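Local coordinates for protein predicted acetyltransferase (Clostridium acetobutylicum, PDB 3MGD) that binds acetyl-CoA and probably transfers its acetyl group to an acceptor, as a predicted N-acetyltransferase of the GNAT family, at residues L50-I55 with V110-E115. Residues are numbered along the deposited sequence; the frame is centred on the assembly and turned at random.
Sequences LLVEWI and VNEAKE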
loop_
_atom_site.group_PDB
_atom_site.type_symbol
_atom_site.label_atom_id
_atom_site.label_comp_id
_atom_site.label_asym_id
_atom_site.label_seq_id
_atom_site.Cartn_x
_atom_site.Cartn_y
_atom_site.Cartn_z
ATOM N N LEU A 50 -5.818 2.367 12.980
ATOM C CA LEU A 50 -5.427 2.129 11.587
ATOM C C LEU A 50 -4.995 0.675 11.358
ATOM O O LEU A 50 -4.602 0.299 10.256
ATOM C CB LEU A 50 -4.300 3.084 11.183
ATOM C CG LEU A 50 -4.742 4.548 11.055
ATOM C CD1 LEU A 50 -3.560 5.497 10.806
ATOM C CD2 LEU A 50 -5.805 4.695 9.962
ATOM N N LEU A 51 -5.051 -0.119 12.426
ATOM C CA LEU A 51 -4.806 -1.555 12.371
ATOM C C LEU A 51 -5.820 -2.253 13.276
ATOM O O LEU A 51 -6.061 -1.801 14.392
ATOM C CB LEU A 51 -3.393 -1.873 12.876
ATOM C CG LEU A 51 -3.007 -3.355 12.774
ATOM C CD1 LEU A 51 -2.725 -3.730 11.299
ATOM C CD2 LEU A 51 -1.810 -3.695 13.682
ATOM N N VAL A 52 -6.422 -3.334 12.789
ATOM C CA VAL A 52 -7.248 -4.208 13.622
ATOM C C VAL A 52 -6.696 -5.628 13.517
ATOM O O VAL A 52 -6.596 -6.177 12.428
ATOM C CB VAL A 52 -8.732 -4.215 13.175
ATOM C CG1 VAL A 52 -9.535 -5.263 13.952
ATOM C CG2 VAL A 52 -9.359 -2.816 13.345
ATOM N N GLU A 53 -6.324 -6.215 14.645
ATOM C CA GLU A 53 -5.750 -7.558 14.616
ATOM C C GLU A 53 -6.608 -8.481 15.453
ATOM O O GLU A 53 -6.731 -8.305 16.664
ATOM C CB GLU A 53 -4.286 -7.560 15.079
ATOM C CG GLU A 53 -3.663 -8.975 15.192
ATOM C CD GLU A 53 -2.178 -9.024 14.825
ATOM O OE1 GLU A 53 -1.527 -10.049 15.141
ATOM O OE2 GLU A 53 -1.654 -8.050 14.234
ATOM N N TRP A 54 -7.236 -9.443 14.785
ATOM C CA TRP A 54 -8.076 -10.412 15.455
ATOM C C TRP A 54 -7.203 -11.562 15.948
ATOM O O TRP A 54 -6.210 -11.930 15.306
ATOM C CB TRP A 54 -9.150 -10.943 14.505
ATOM C CG TRP A 54 -10.375 -10.082 14.429
ATOM C CD1 TRP A 54 -10.615 -9.053 13.556
ATOM C CD2 TRP A 54 -11.532 -10.185 15.263
ATOM N NE1 TRP A 54 -11.865 -8.511 13.802
ATOM C CE2 TRP A 54 -12.445 -9.198 14.843
ATOM C CE3 TRP A 54 -11.891 -11.032 16.321
ATOM C CZ2 TRP A 54 -13.682 -9.017 15.459
ATOM C CZ3 TRP A 54 -13.118 -10.856 16.928
ATOM C CH2 TRP A 54 -14.001 -9.856 16.499
ATOM N N ILE A 55 -7.563 -12.115 17.099
ATOM C CA ILE A 55 -6.856 -13.286 17.607
ATOM C C ILE A 55 -7.828 -14.406 17.969
ATOM O O ILE A 55 -8.954 -14.158 18.387
ATOM C CB ILE A 55 -5.961 -12.949 18.834
ATOM C CG1 ILE A 55 -6.799 -12.726 20.083
ATOM C CG2 ILE A 55 -5.089 -11.729 18.575
ATOM C CD1 ILE A 55 -5.963 -12.380 21.290
ATOM N N VAL A 110 -12.841 -8.801 6.349
ATOM C CA VAL A 110 -13.722 -8.196 5.369
ATOM C C VAL A 110 -14.786 -7.370 6.083
ATOM O O VAL A 110 -15.144 -6.276 5.642
ATOM C CB VAL A 110 -14.368 -9.275 4.472
ATOM C CG1 VAL A 110 -15.632 -8.750 3.802
ATOM C CG2 VAL A 110 -13.344 -9.766 3.443
ATOM N N ASN A 111 -15.282 -7.878 7.201
ATOM C CA ASN A 111 -16.265 -7.109 7.960
ATOM C C ASN A 111 -15.699 -5.797 8.519
ATOM O O ASN A 111 -16.387 -4.772 8.514
ATOM C CB ASN A 111 -16.898 -7.959 9.063
ATOM C CG ASN A 111 -17.845 -7.160 9.931
ATOM O OD1 ASN A 111 -18.897 -6.719 9.473
ATOM N ND2 ASN A 111 -17.470 -6.959 11.192
ATOM N N GLU A 112 -14.449 -5.815 8.993
ATOM C CA GLU A 112 -13.814 -4.580 9.473
ATOM C C GLU A 112 -13.783 -3.544 8.356
ATOM O O GLU A 112 -13.984 -2.348 8.584
ATOM C CB GLU A 112 -12.389 -4.832 9.975
ATOM C CG GLU A 112 -12.299 -5.775 11.172
ATOM C CD GLU A 112 -12.967 -5.237 12.422
ATOM O OE1 GLU A 112 -13.060 -3.999 12.580
ATOM O OE2 GLU A 112 -13.402 -6.067 13.257
ATOM N N ALA A 113 -13.512 -4.014 7.144
ATOM C CA ALA A 113 -13.435 -3.133 5.983
ATOM C C ALA A 113 -14.785 -2.491 5.656
ATOM O O ALA A 113 -14.882 -1.284 5.462
ATOM C CB ALA A 113 -12.907 -3.908 4.771
ATOM N N LYS A 114 -15.824 -3.310 5.606
ATOM C CA LYS A 114 -17.161 -2.828 5.272
ATOM C C LYS A 114 -17.651 -1.812 6.299
ATOM O O LYS A 114 -18.286 -0.824 5.948
ATOM C CB LYS A 114 -18.141 -3.996 5.242
ATOM C CG LYS A 114 -17.953 -4.948 4.094
ATOM C CD LYS A 114 -19.083 -5.968 4.101
ATOM C CE LYS A 114 -19.105 -6.787 2.831
ATOM N NZ LYS A 114 -20.295 -7.686 2.821
ATOM N N GLU A 115 -17.356 -2.056 7.569
ATOM C CA GLU A 115 -17.818 -1.147 8.624
ATOM C C GLU A 115 -17.156 0.234 8.511
ATOM O O GLU A 115 -17.608 1.214 9.105
ATOM C CB GLU A 115 -17.568 -1.772 10.002
ATOM C CG GLU A 115 -18.591 -2.862 10.366
ATOM C CD GLU A 115 -19.998 -2.296 10.580
ATOM O OE1 GLU A 115 -20.172 -1.476 11.509
ATOM O OE2 GLU A 115 -20.928 -2.659 9.815
#
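W54 and V52, two residues apart on the strand and facing the helix, both meet E112 within residues 110-115. The indole NE1 of W54 donates to OE2 of E112 over 2.9 Å, with an N-H...O angle of 151°. The acceptor lies at the indole edge, close to the ring plane; the N-H reaches OE2 on the anti side, 33° out of the carboxylate plane. With chi1 at -62°, CG of E112 stands anti to its carbonyl carbon and comes to the indole edge, 3.8 Å from W54 NE1, and a bend at chi2 then swings the carboxylate round. Strand 51-58 belongs to the central sheet of the GNAT fold, and helix 101-115, whose N-terminal end carries acetyl-CoA-binding residues A102 and T103, packs across that sheet; the side chain of W54 is about 12 Å from the bound acetyl-CoA. The tight part is the buried carboxylate of E112, held between the NE1 edge of the indole and V52, whose CG1 is 3.8 Å from CD of E112, the side chains of V52 and E112 crossing at about a right angle; K6 and I68 of the flanking strands also lie against E112. OE1 forms a salt bridge with R116, which would help keep the buried carboxylate ionised. The looser side is that of the indole, which remains partly exposed although M105 and L109 pack on it and R108 makes a cation-pi contact with it.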